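Local coordinates for PKS_KS domain-containing protein (Photorhabdus luminescens subsp. laumondii, PDB 6SMO) that probably acts as a 3-oxoacyl-[acyl-carrier-protein] synthase of the ketosynthase family, extending chains by condensation, and holds a pentaoxo-dodecanal chain in its pocket, at residues 219-224 against 258-263; 59-64 against 73-78; 126-131 against 215-220; 36-41 against 375-380. All coordinates share one frame; numbering follows the deposited sequence.

Contact 3 holds two residues of the pocket that binds the pentaoxo-dodecanal, Ala130 and Ile131. Contacts 1 and 4 touch contact 3; contact 2 does not, its nearest atoms being about 7 Å from those of contact 3. Contact 1 continues from contact 3 through Glu219 and Ala220, which they share; its Pro221 side chain is about 6 Å from the ligand. Contact 2 stands farther out, with the side chain of Ile75 about 13 Å from the ligand, yet it joins contact 1 through probable backbone hydrogen bonds of Gly76 with Ile260 and Glu262. The centres of contacts 3 and 4 are about 12 Å apart, and Ala376 lies against Gly216 and Ala217. Pro39 of contact 4 also touches contacts 1 and 2.

Contact 1: residues 219-224 against 258-263; sequences EAPLCP and FVIAEG
Glu219 and Gly263 are tied by two nearly straight backbone hydrogen bonds: Glu219 N donates to Gly263 O at 2.9 Å. In return Gly263 N donates to Glu219 O at 3.1 Å. This antiparallel hydrogen-bonded pair sits where strand 212-219 ends and strand 263-271 begins. Glycine suits the place, because a phi of 147° is seldom reached by other residues. Glu262 has CG between its backbone N and carbonyl carbon (chi1 60°) and is extended beyond it, crossing Leu222 at about a right angle, with Glu262 CG 3.7 Å from Leu222 CD1. The other branch of the leucine turns to the isoleucine, Leu222 CD2 lying 3.7 Å from Ile260 CG2. Pro221 fits beside it: its CD rests 3.8 Å from Glu262 CB, while its CG lies 4.0 Å from Ile260 CG1. Having no N-H, proline brings no donor to be satisfied in this buried place. Leu222 centres an inverse gamma turn leading through the N-cap Cys223 into helix 224-233, which carries the pocket residues Leu225, Ser226, Ser229 and Phe230; the Pro221 side chain is about 6 Å from the bound pentaoxo-dodecanal. The carboxylate of Glu262 pairs with Lys95 in a salt bridge, which probably offsets the cost of burying its charge. The contact therefore joins a polar strand end to an apolar patch in which glutamate methylenes behave as a hydrophobic side chain.

Contact 2: residues 59-64 against 73-78; sequences SKYEWG and GAIGQV
Tyr61 and Ile75 meet at about a right angle, and both place their first branch between the backbone N and the carbonyl carbon: Tyr61 CG at chi1 83°, Ile75 CG1 at chi1 48°. Ile75 CG2 comes over one face of the ring, 3.9 Å from the centroid of Tyr61, in a CH-pi contact. The other branch of the isoleucine reaches back to the root of the tyrosine, where Ile75 CD1 lies 3.6 Å from Tyr61 CB. At the ring edge, near its plane, is the backbone N of Ala74. The backbone of Gly73 also lies by the ring, Gly73 C being 3.6 Å from Tyr61 CD1. A single antiparallel bridge fixes the backbones: Ser59 N donates to Ile75 O at 2.7 Å, and Ile75 N to Ser59 O at 2.9 Å. Ile227 of helix 224-233 touches both Tyr61 and Trp63. Lys60 suits the outer side, its extended chain carrying the ammonium away. Gly76 bonds onward to the backbone of Ile260 and Glu262, so the pair is structural packing, the Ile75 side chain lying about 13 Å from the ligand. Two backbone bonds thus close the loop that contains helix 63-68, and an aromatic face covered by a branched aliphatic chain gives the bridge an apolar flank.

Contact 3: residues 126-131 against 215-220; sequences AIATAI and AGASEA. With LKZ (3,5,7,9,11-pentakis(oxidanylidene)dodecanal), chain H.
Ala126 to Ala128 pair with Ala215 to Ala217 as neighbouring parallel strands in the mixed sheet of the thiolase fold. This is the close half of the contact. Three backbone bonds join it, among them Ala128 N to Gly216 O at 3.1 Å and Ser218 N to Ala128 O at 3.1 Å. Gly216 holds a phi of 150°, which other residues seldom adopt. On the face of Ala126, Ala128, Ala215 and Ala217 small residues suit the place: the methyls Ala128 CB and Ala217 CB meet at 4.0 Å, with helix 193-206 on Ala128 and Ala215 and helix 372-388 on Ala217. Beyond Ala128 the strand pairing stops, and side chains bridge the looser, still buried half. Thr129 OG1 donates in the carbonyl plane to Ser218 O at 3.0 Å. Glu219 CG stands anti to the backbone N (chi1 -156°) and the chain bends at chi2 (66°), bringing the carboxylate to the backbone of the loop. Each oxygen uses its syn lone pair, OE2 of Glu219 taking Ala130 N at 3.0 Å and OE1 of Glu219 taking Ile131 N at 3.2 Å. This two-pronged acceptor suits two successive amides and fixes the loop lining the ligand pocket. Ile131 packs on Trp133 of the neighbouring Ketoacyl_synth_N domain-containing protein, at the interface of the two proteins. On its pocket side the loop offers the pentaoxo-dodecanal a methyl, Ala130 CB lying 3.7 Å from C8 of the ligand.

Contact 4: residues 36-41 against 375-380; sequences VVAPTG and NAIESV
Val36 and Ala38, two residues apart on the same side of strand 29-37 and the residues that follow it, form a shallow hollow that Ile377 of helix 372-388 fills with one methyl. Ile377 CG2 lies 4.1 Å from Val36 CG2. On its other flank the same methyl is 4.0 Å from Ala38 CB. The branch gets there because CG2 of Ile377 stands anti to the backbone N, while CG1 lies beside the backbone N, anti to the carbonyl carbon (chi1 -64°), and carries CD1 toward the carbonyl of Val37. In turn Val36 is the bump that enters the groove between Ile377 and Val380, residues one helical turn apart. Val380 CG1, also anti to its backbone N (chi1 166°), rests 3.9 Å from Val36 CB and 4.1 Å from Val36 CG1. Beta-branched residues suit both sides, since their methyls are held close to the backbone and give firm, short knobs; the short methyl of Ala38 forms the second wall of the hollow holding Ile377 CG2. Phe47 of helix 44-53 touches Val36, Ala38 and Ile377, completing the cluster. On the helix, Ser379 OG bonds back to Asn375 O at 3.0 Å, so a buried hydroxyl is satisfied locally. Asn375 turns its amide to Ser425 OG and to the backbone O of the pocket residue Cys191. Such packing of buried helices between sheet layers is typical of the layered alpha-beta-alpha-beta-alpha thiolase fold of ketosynthases.

Contact 1: residues 219-224 against 258-263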
loop_
_atom_site.group_PDB
_atom_site.type_symbol
_atom_site.label_atom_id
_atom_site.label_comp_id
_atom_site.label_asym_id
_atom_site.label_seq_id
_atom_site.Cartn_x
_atom_site.Cartn_y
_atom_site.Cartn_z
ATOM N N GLU B 219 -3.962 -7.918 -8.866
ATOM C CA GLU B 219 -4.491 -6.603 -9.302
ATOM C C GLU B 219 -5.524 -6.762 -10.420
ATOM O O GLU B 219 -5.280 -7.560 -11.294
ATOM C CB GLU B 219 -3.333 -5.797 -9.861
ATOM C CG GLU B 219 -3.553 -4.315 -9.821
ATOM C CD GLU B 219 -3.623 -3.760 -8.424
ATOM O OE1 GLU B 219 -4.646 -3.187 -8.066
ATOM O OE2 GLU B 219 -2.659 -3.926 -7.717
ATOM N N ALA B 220 -6.627 -6.003 -10.378
ATOM C CA ALA B 220 -7.664 -6.001 -11.439
ATOM C C ALA B 220 -8.079 -4.561 -11.738
ATOM O O ALA B 220 -9.213 -4.199 -11.450
ATOM C CB ALA B 220 -8.837 -6.837 -11.024
ATOM N N PRO B 221 -7.226 -3.742 -12.376
ATOM C CA PRO B 221 -7.492 -2.327 -12.588
ATOM C C PRO B 221 -8.018 -1.918 -13.962
ATOM O O PRO B 221 -7.857 -0.806 -14.316
ATOM C CB PRO B 221 -6.071 -1.794 -12.438
ATOM C CG PRO B 221 -5.240 -2.804 -13.151
ATOM C CD PRO B 221 -5.934 -4.121 -12.907
ATOM N N LEU B 222 -8.522 -2.875 -14.730
ATOM C CA LEU B 222 -9.055 -2.562 -16.065
ATOM C C LEU B 222 -10.525 -2.201 -15.950
ATOM O O LEU B 222 -11.344 -2.885 -16.513
ATOM C CB LEU B 222 -8.820 -3.765 -16.964
ATOM C CG LEU B 222 -7.355 -4.147 -17.105
ATOM C CD1 LEU B 222 -7.165 -5.117 -18.248
ATOM C CD2 LEU B 222 -6.503 -2.917 -17.298
ATOM N N CYS B 223 -10.794 -1.131 -15.223
ATOM C CA CYS B 223 -12.126 -0.533 -15.033
ATOM C C CYS B 223 -12.002 0.942 -15.392
ATOM O O CYS B 223 -10.910 1.474 -15.360
ATOM C CB CYS B 223 -12.644 -0.712 -13.617
ATOM S SG CYS B 223 -11.519 -0.181 -12.307
ATOM N N PRO B 224 -13.091 1.627 -15.747
ATOM C CA PRO B 224 -13.005 3.024 -16.180
ATOM C C PRO B 224 -12.364 3.985 -15.164
ATOM O O PRO B 224 -11.612 4.848 -15.581
ATOM C CB PRO B 224 -14.472 3.423 -16.407
ATOM C CG PRO B 224 -15.181 2.116 -16.680
ATOM C CD PRO B 224 -14.464 1.102 -15.816
ATOM N N PHE B 258 2.901 4.081 -19.614
ATOM C CA PHE B 258 2.749 2.623 -19.358
ATOM C C PHE B 258 1.387 2.145 -19.879
ATOM O O PHE B 258 0.391 2.878 -19.736
ATOM C CB PHE B 258 2.951 2.298 -17.873
ATOM C CG PHE B 258 1.866 2.756 -16.928
ATOM C CD1 PHE B 258 0.715 2.005 -16.746
ATOM C CD2 PHE B 258 2.016 3.918 -16.185
ATOM C CE1 PHE B 258 -0.274 2.419 -15.866
ATOM C CE2 PHE B 258 1.027 4.330 -15.305
ATOM C CZ PHE B 258 -0.115 3.581 -15.146
ATOM N N VAL B 259 1.363 0.951 -20.480
ATOM C CA VAL B 259 0.121 0.219 -20.871
ATOM C C VAL B 259 -0.388 -0.522 -19.629
ATOM O O VAL B 259 0.310 -1.451 -19.179
ATOM C CB VAL B 259 0.376 -0.751 -22.042
ATOM C CG1 VAL B 259 -0.824 -1.646 -22.317
ATOM C CG2 VAL B 259 0.787 -0.012 -23.304
ATOM N N ILE B 260 -1.548 -0.119 -19.098
ATOM C CA ILE B 260 -2.168 -0.727 -17.881
ATOM C C ILE B 260 -2.564 -2.174 -18.200
ATOM O O ILE B 260 -2.934 -2.446 -19.359
ATOM C CB ILE B 260 -3.363 0.106 -17.374
ATOM C CG1 ILE B 260 -3.750 -0.283 -15.945
ATOM C CG2 ILE B 260 -4.549 0.012 -18.325
ATOM C CD1 ILE B 260 -4.579 0.758 -15.230
ATOM N N ALA B 261 -2.482 -3.057 -17.201
ATOM C CA ALA B 261 -2.731 -4.512 -17.321
ATOM C C ALA B 261 -3.366 -5.039 -16.030
ATOM O O ALA B 261 -3.406 -4.285 -15.042
ATOM C CB ALA B 261 -1.434 -5.224 -17.620
ATOM N N GLU B 262 -3.842 -6.286 -16.057
ATOM C CA GLU B 262 -4.377 -7.023 -14.880
ATOM C C GLU B 262 -3.606 -8.339 -14.733
ATOM O O GLU B 262 -2.863 -8.699 -15.669
ATOM C CB GLU B 262 -5.882 -7.271 -15.025
ATOM C CG GLU B 262 -6.264 -8.101 -16.241
ATOM C CD GLU B 262 -7.748 -8.402 -16.377
ATOM O OE1 GLU B 262 -8.123 -9.069 -17.362
ATOM O OE2 GLU B 262 -8.528 -7.968 -15.503
ATOM N N GLY B 263 -3.776 -9.021 -13.598
ATOM C CA GLY B 263 -3.173 -10.340 -13.331
ATOM C C GLY B 263 -2.825 -10.529 -11.866
ATOM O O GLY B 263 -3.212 -9.675 -11.044
#

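Contact 2: residues 59-64 against 73-78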
loop_
_atom_site.group_PDB
_atom_site.type_symbol
_atom_site.label_atom_id
_atom_site.label_comp_id
_atom_site.label_asym_id
_atom_site.label_seq_id
_atom_site.Cartn_x
_atom_site.Cartn_y
_atom_site.Cartn_z
ATOM N N SER B 59 -3.411 -6.346 -25.635
ATOM C CA SER B 59 -4.609 -6.388 -26.516
ATOM C C SER B 59 -5.095 -4.960 -26.784
ATOM O O SER B 59 -5.033 -4.127 -25.856
ATOM C CB SER B 59 -5.703 -7.224 -25.899
ATOM O OG SER B 59 -5.199 -8.471 -25.441
ATOM N N LYS B 60 -5.556 -4.692 -28.009
ATOM C CA LYS B 60 -6.267 -3.438 -28.375
ATOM C C LYS B 60 -7.680 -3.496 -27.783
ATOM O O LYS B 60 -8.292 -4.583 -27.834
ATOM C CB LYS B 60 -6.312 -3.265 -29.898
ATOM C CG LYS B 60 -6.913 -1.953 -30.381
ATOM C CD LYS B 60 -6.995 -1.836 -31.886
ATOM C CE LYS B 60 -7.615 -0.530 -32.338
ATOM N NZ LYS B 60 -7.837 -0.506 -33.803
ATOM N N TYR B 61 -8.171 -2.378 -27.239
ATOM C CA TYR B 61 -9.529 -2.255 -26.644
ATOM C C TYR B 61 -10.214 -0.999 -27.196
ATOM O O TYR B 61 -9.516 -0.009 -27.499
ATOM C CB TYR B 61 -9.452 -2.295 -25.114
ATOM C CG TYR B 61 -9.111 -0.996 -24.427
ATOM C CD1 TYR B 61 -7.855 -0.421 -24.546
ATOM C CD2 TYR B 61 -10.037 -0.357 -23.617
ATOM C CE1 TYR B 61 -7.537 0.765 -23.903
ATOM C CE2 TYR B 61 -9.735 0.827 -22.964
ATOM C CZ TYR B 61 -8.480 1.392 -23.107
ATOM O OH TYR B 61 -8.173 2.559 -22.469
ATOM N N GLU B 62 -11.544 -1.057 -27.318
ATOM C CA GLU B 62 -12.379 -0.074 -28.064
ATOM C C GLU B 62 -13.203 0.787 -27.096
ATOM O O GLU B 62 -13.427 1.970 -27.423
ATOM C CB GLU B 62 -13.279 -0.792 -29.078
ATOM C CG GLU B 62 -14.240 -1.811 -28.476
ATOM C CD GLU B 62 -13.666 -3.202 -28.259
ATOM O OE1 GLU B 62 -13.190 -3.805 -29.242
ATOM O OE2 GLU B 62 -13.689 -3.677 -27.104
ATOM N N TRP B 63 -13.631 0.230 -25.955
ATOM C CA TRP B 63 -14.594 0.870 -25.016
ATOM C C TRP B 63 -13.969 2.095 -24.332
ATOM O O TRP B 63 -14.741 2.959 -23.875
ATOM C CB TRP B 63 -15.143 -0.143 -23.998
ATOM C CG TRP B 63 -14.139 -0.729 -23.051
ATOM C CD1 TRP B 63 -13.470 -1.910 -23.190
ATOM C CD2 TRP B 63 -13.720 -0.181 -21.787
ATOM N NE1 TRP B 63 -12.654 -2.127 -22.113
ATOM C CE2 TRP B 63 -12.784 -1.083 -21.236
ATOM C CE3 TRP B 63 -14.034 0.982 -21.075
ATOM C CZ2 TRP B 63 -12.164 -0.854 -20.009
ATOM C CZ3 TRP B 63 -13.420 1.209 -19.863
ATOM C CH2 TRP B 63 -12.497 0.302 -19.338
ATOM N N GLY B 64 -12.635 2.176 -24.267
ATOM C CA GLY B 64 -11.908 3.328 -23.696
ATOM C C GLY B 64 -12.094 4.590 -24.524
ATOM O O GLY B 64 -12.429 5.637 -23.936
ATOM N N GLY B 73 -5.438 3.114 -26.190
ATOM C CA GLY B 73 -6.098 2.051 -26.975
ATOM C C GLY B 73 -5.373 0.718 -26.863
ATOM O O GLY B 73 -5.434 -0.062 -27.832
ATOM N N ALA B 74 -4.714 0.467 -25.725
ATOM C CA ALA B 74 -3.961 -0.774 -25.424
ATOM C C ALA B 74 -4.126 -1.134 -23.942
ATOM O O ALA B 74 -4.045 -0.216 -23.101
ATOM C CB ALA B 74 -2.507 -0.588 -25.781
ATOM N N ILE B 75 -4.349 -2.420 -23.646
ATOM C CA ILE B 75 -4.445 -2.974 -22.259
ATOM C C ILE B 75 -3.819 -4.373 -22.228
ATOM O O ILE B 75 -3.792 -5.038 -23.284
ATOM C CB ILE B 75 -5.906 -3.006 -21.760
ATOM C CG1 ILE B 75 -6.854 -3.613 -22.798
ATOM C CG2 ILE B 75 -6.360 -1.620 -21.324
ATOM C CD1 ILE B 75 -8.176 -4.077 -22.228
ATOM N N GLY B 76 -3.337 -4.790 -21.053
ATOM C CA GLY B 76 -2.889 -6.167 -20.770
ATOM C C GLY B 76 -4.006 -6.981 -20.143
ATOM O O GLY B 76 -4.046 -7.070 -18.899
ATOM N N GLN B 77 -4.892 -7.537 -20.975
ATOM C CA GLN B 77 -6.072 -8.342 -20.557
ATOM C C GLN B 77 -5.709 -9.830 -20.627
ATOM O O GLN B 77 -4.970 -10.210 -21.557
ATOM C CB GLN B 77 -7.269 -8.008 -21.449
ATOM C CG GLN B 77 -8.614 -8.331 -20.814
ATOM C CD GLN B 77 -9.765 -7.785 -21.622
ATOM O OE1 GLN B 77 -9.788 -7.873 -22.847
ATOM N NE2 GLN B 77 -10.739 -7.211 -20.933
ATOM N N VAL B 78 -6.212 -10.633 -19.683
ATOM C CA VAL B 78 -5.883 -12.086 -19.545
ATOM C C VAL B 78 -6.867 -12.918 -20.381
ATOM O O VAL B 78 -6.413 -13.897 -21.003
ATOM C CB VAL B 78 -5.850 -12.541 -18.070
ATOM C CG1 VAL B 78 -4.776 -11.808 -17.283
ATOM C CG2 VAL B 78 -7.198 -12.407 -17.376
#

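Contact 3: residues 126-131 against 215-220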
loop_
_atom_site.group_PDB
_atom_site.type_symbol
_atom_site.label_atom_id
_atom_site.label_comp_id
_atom_site.label_asym_id
_atom_site.label_seq_id
_atom_site.Cartn_x
_atom_site.Cartn_y
_atom_site.Cartn_z
ATOM N N ALA B 126 0.493 -13.443 2.676
ATOM C CA ALA B 126 0.846 -12.029 2.409
ATOM C C ALA B 126 0.580 -11.706 0.933
ATOM O O ALA B 126 1.537 -11.725 0.135
ATOM C CB ALA B 126 2.286 -11.775 2.788
ATOM N N ILE B 127 -0.685 -11.437 0.589
ATOM C CA ILE B 127 -1.135 -11.064 -0.786
ATOM C C ILE B 127 -1.408 -9.557 -0.809
ATOM O O ILE B 127 -2.345 -9.113 -0.117
ATOM C CB ILE B 127 -2.367 -11.887 -1.216
ATOM C CG1 ILE B 127 -2.053 -13.386 -1.249
ATOM C CG2 ILE B 127 -2.906 -11.396 -2.553
ATOM C CD1 ILE B 127 -3.268 -14.275 -1.364
ATOM N N ALA B 128 -0.614 -8.813 -1.585
ATOM C CA ALA B 128 -0.650 -7.336 -1.688
ATOM C C ALA B 128 -1.547 -6.908 -2.856
ATOM O O ALA B 128 -1.859 -7.754 -3.718
ATOM C CB ALA B 128 0.751 -6.805 -1.857
ATOM N N THR B 129 -1.941 -5.632 -2.869
ATOM C CA THR B 129 -2.771 -5.000 -3.930
ATOM C C THR B 129 -2.636 -3.478 -3.832
ATOM O O THR B 129 -2.415 -2.979 -2.712
ATOM C CB THR B 129 -4.239 -5.432 -3.817
ATOM O OG1 THR B 129 -4.894 -5.090 -5.039
ATOM C CG2 THR B 129 -4.961 -4.793 -2.651
ATOM N N ALA B 130 -2.801 -2.784 -4.954
ATOM C CA ALA B 130 -2.754 -1.310 -4.982
ATOM C C ALA B 130 -4.174 -0.741 -4.843
ATOM O O ALA B 130 -4.331 0.202 -4.062
ATOM C CB ALA B 130 -2.085 -0.858 -6.252
ATOM N N ILE B 131 -5.168 -1.320 -5.532
ATOM C CA ILE B 131 -6.567 -0.787 -5.484
ATOM C C ILE B 131 -7.575 -1.865 -5.076
ATOM O O ILE B 131 -8.751 -1.537 -4.999
ATOM C CB ILE B 131 -6.986 -0.160 -6.827
ATOM C CG1 ILE B 131 -7.563 -1.207 -7.777
ATOM C CG2 ILE B 131 -5.853 0.605 -7.469
ATOM C CD1 ILE B 131 -7.377 -0.875 -9.226
ATOM N N ALA B 215 3.190 -15.736 -0.504
ATOM C CA ALA B 215 3.451 -14.298 -0.750
ATOM C C ALA B 215 3.201 -13.963 -2.225
ATOM O O ALA B 215 3.253 -14.884 -3.062
ATOM C CB ALA B 215 4.864 -13.964 -0.340
ATOM N N GLY B 216 2.940 -12.684 -2.518
ATOM C CA GLY B 216 2.732 -12.167 -3.886
ATOM C C GLY B 216 1.800 -10.967 -3.908
ATOM O O GLY B 216 1.757 -10.231 -2.902
ATOM N N ALA B 217 1.083 -10.774 -5.021
ATOM C CA ALA B 217 0.117 -9.668 -5.222
ATOM C C ALA B 217 -0.870 -10.013 -6.346
ATOM O O ALA B 217 -0.471 -10.717 -7.295
ATOM C CB ALA B 217 0.860 -8.389 -5.518
ATOM N N SER B 218 -2.076 -9.461 -6.252
ATOM C CA SER B 218 -3.167 -9.593 -7.246
ATOM C C SER B 218 -3.693 -8.200 -7.588
ATOM O O SER B 218 -3.818 -7.417 -6.679
ATOM C CB SER B 218 -4.259 -10.453 -6.719
ATOM O OG SER B 218 -5.241 -10.682 -7.698
ATOM N N GLU B 219 -3.962 -7.918 -8.866
ATOM C CA GLU B 219 -4.491 -6.603 -9.302
ATOM C C GLU B 219 -5.524 -6.762 -10.420
ATOM O O GLU B 219 -5.280 -7.560 -11.294
ATOM C CB GLU B 219 -3.333 -5.797 -9.861
ATOM C CG GLU B 219 -3.553 -4.315 -9.821
ATOM C CD GLU B 219 -3.623 -3.760 -8.424
ATOM O OE1 GLU B 219 -4.646 -3.187 -8.066
ATOM O OE2 GLU B 219 -2.659 -3.926 -7.717
ATOM N N ALA B 220 -6.627 -6.003 -10.378
ATOM C CA ALA B 220 -7.664 -6.001 -11.439
ATOM C C ALA B 220 -8.079 -4.561 -11.738
ATOM O O ALA B 220 -9.213 -4.199 -11.450
ATOM C CB ALA B 220 -8.837 -6.837 -11.024
HETATM C C4 LKZ H . -6.274 4.972 -9.042
HETATM C C5 LKZ H . -5.597 4.807 -7.705
HETATM C C6 LKZ H . -4.820 3.508 -7.467
HETATM C C7 LKZ H . -3.342 3.826 -7.423
HETATM C C8 LKZ H . -2.333 2.715 -7.108
HETATM C C10 LKZ H . 2.273 3.111 -9.550
HETATM C C22 LKZ H . -7.737 4.620 -8.868
HETATM C C11 LKZ H . 1.969 1.740 -10.098
HETATM O O19 LKZ H . 1.752 1.543 -11.280
HETATM C C3 LKZ H . 1.365 3.222 -8.340
HETATM O O23 LKZ H . 1.823 3.508 -7.248
HETATM C C2 LKZ H . -0.107 2.828 -8.527
HETATM C C9 LKZ H . -0.938 3.304 -7.334
HETATM O O20 LKZ H . -0.544 4.201 -6.614
HETATM O O21 LKZ H . -2.963 4.946 -7.689
HETATM O O22 LKZ H . -5.703 5.675 -6.854
HETATM O O24 LKZ H . -8.595 5.467 -8.668
HETATM C C23 LKZ H . -8.076 3.144 -8.962
#

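Contact 4: residues 36-41 against 375-380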
loop_
_atom_site.group_PDB
_atom_site.type_symbol
_atom_site.label_atom_id
_atom_site.label_comp_id
_atom_site.label_asym_id
_atom_site.label_seq_id
_atom_site.Cartn_x
_atom_site.Cartn_y
_atom_site.Cartn_z
ATOM N N VAL B 36 0.903 -18.095 -11.451
ATOM C CA VAL B 36 0.772 -16.805 -12.192
ATOM C C VAL B 36 -0.481 -16.837 -13.078
ATOM O O VAL B 36 -0.721 -17.866 -13.742
ATOM C CB VAL B 36 2.045 -16.497 -13.006
ATOM C CG1 VAL B 36 2.378 -17.598 -14.004
ATOM C CG2 VAL B 36 1.964 -15.147 -13.701
ATOM N N VAL B 37 -1.246 -15.742 -13.051
ATOM C CA VAL B 37 -2.329 -15.403 -14.022
ATOM C C VAL B 37 -1.938 -14.073 -14.676
ATOM O O VAL B 37 -2.138 -13.027 -14.032
ATOM C CB VAL B 37 -3.706 -15.313 -13.333
ATOM C CG1 VAL B 37 -4.812 -14.948 -14.312
ATOM C CG2 VAL B 37 -4.052 -16.595 -12.590
ATOM N N ALA B 38 -1.377 -14.120 -15.889
ATOM C CA ALA B 38 -0.817 -12.950 -16.607
ATOM C C ALA B 38 -1.396 -12.871 -18.017
ATOM O O ALA B 38 -1.875 -13.870 -18.550
ATOM C CB ALA B 38 0.689 -13.041 -16.636
ATOM N N PRO B 39 -1.384 -11.675 -18.655
ATOM C CA PRO B 39 -1.817 -11.530 -20.047
ATOM C C PRO B 39 -0.962 -12.327 -21.045
ATOM O O PRO B 39 -1.481 -12.689 -22.085
ATOM C CB PRO B 39 -1.677 -10.023 -20.322
ATOM C CG PRO B 39 -1.706 -9.390 -18.950
ATOM C CD PRO B 39 -0.997 -10.387 -18.060
ATOM N N THR B 40 0.313 -12.565 -20.716
ATOM C CA THR B 40 1.271 -13.360 -21.531
ATOM C C THR B 40 0.913 -14.849 -21.451
ATOM O O THR B 40 1.128 -15.551 -22.455
ATOM C CB THR B 40 2.722 -13.108 -21.102
ATOM O OG1 THR B 40 2.785 -13.122 -19.676
ATOM C CG2 THR B 40 3.267 -11.795 -21.623
ATOM N N GLY B 41 0.395 -15.311 -20.309
ATOM C CA GLY B 41 -0.065 -16.702 -20.128
ATOM C C GLY B 41 -0.610 -16.961 -18.734
ATOM O O GLY B 41 -0.091 -16.359 -17.773
ATOM N N ASN B 375 4.937 -6.579 -9.907
ATOM C CA ASN B 375 6.127 -6.986 -9.117
ATOM C C ASN B 375 6.152 -8.503 -8.933
ATOM O O ASN B 375 7.204 -9.086 -9.138
ATOM C CB ASN B 375 6.123 -6.364 -7.725
ATOM C CG ASN B 375 6.057 -4.860 -7.760
ATOM O OD1 ASN B 375 6.561 -4.242 -8.687
ATOM N ND2 ASN B 375 5.450 -4.268 -6.751
ATOM N N ALA B 376 5.011 -9.084 -8.569
ATOM C CA ALA B 376 4.823 -10.527 -8.285
ATOM C C ALA B 376 4.992 -11.344 -9.571
ATOM O O ALA B 376 5.711 -12.361 -9.526
ATOM C CB ALA B 376 3.469 -10.757 -7.660
ATOM N N ILE B 377 4.357 -10.916 -10.668
ATOM C CA ILE B 377 4.396 -11.609 -11.993
ATOM C C ILE B 377 5.848 -11.626 -12.494
ATOM O O ILE B 377 6.286 -12.682 -12.993
ATOM C CB ILE B 377 3.434 -10.949 -13.006
ATOM C CG1 ILE B 377 1.972 -11.068 -12.565
ATOM C CG2 ILE B 377 3.635 -11.524 -14.401
ATOM C CD1 ILE B 377 1.050 -10.058 -13.210
ATOM N N GLU B 378 6.560 -10.501 -12.366
ATOM C CA GLU B 378 7.995 -10.362 -12.741
ATOM C C GLU B 378 8.863 -11.196 -11.790
ATOM O O GLU B 378 9.899 -11.712 -12.249
ATOM C CB GLU B 378 8.426 -8.895 -12.714
ATOM C CG GLU B 378 7.900 -8.082 -13.882
ATOM C CD GLU B 378 7.989 -6.577 -13.698
ATOM O OE1 GLU B 378 9.013 -6.104 -13.164
ATOM O OE2 GLU B 378 7.029 -5.877 -14.087
ATOM N N SER B 379 8.465 -11.306 -10.517
ATOM C CA SER B 379 9.136 -12.137 -9.480
ATOM C C SER B 379 8.973 -13.627 -9.810
ATOM O O SER B 379 9.928 -14.387 -9.561
ATOM C CB SER B 379 8.627 -11.821 -8.092
ATOM O OG SER B 379 9.233 -10.640 -7.588
ATOM N N VAL B 380 7.810 -14.027 -10.339
ATOM C CA VAL B 380 7.546 -15.416 -10.828
ATOM C C VAL B 380 8.437 -15.672 -12.050
ATOM O O VAL B 380 9.083 -16.738 -12.096
ATOM C CB VAL B 380 6.055 -15.643 -11.153
ATOM C CG1 VAL B 380 5.829 -16.916 -11.956
ATOM C CG2 VAL B 380 5.200 -15.657 -9.893
#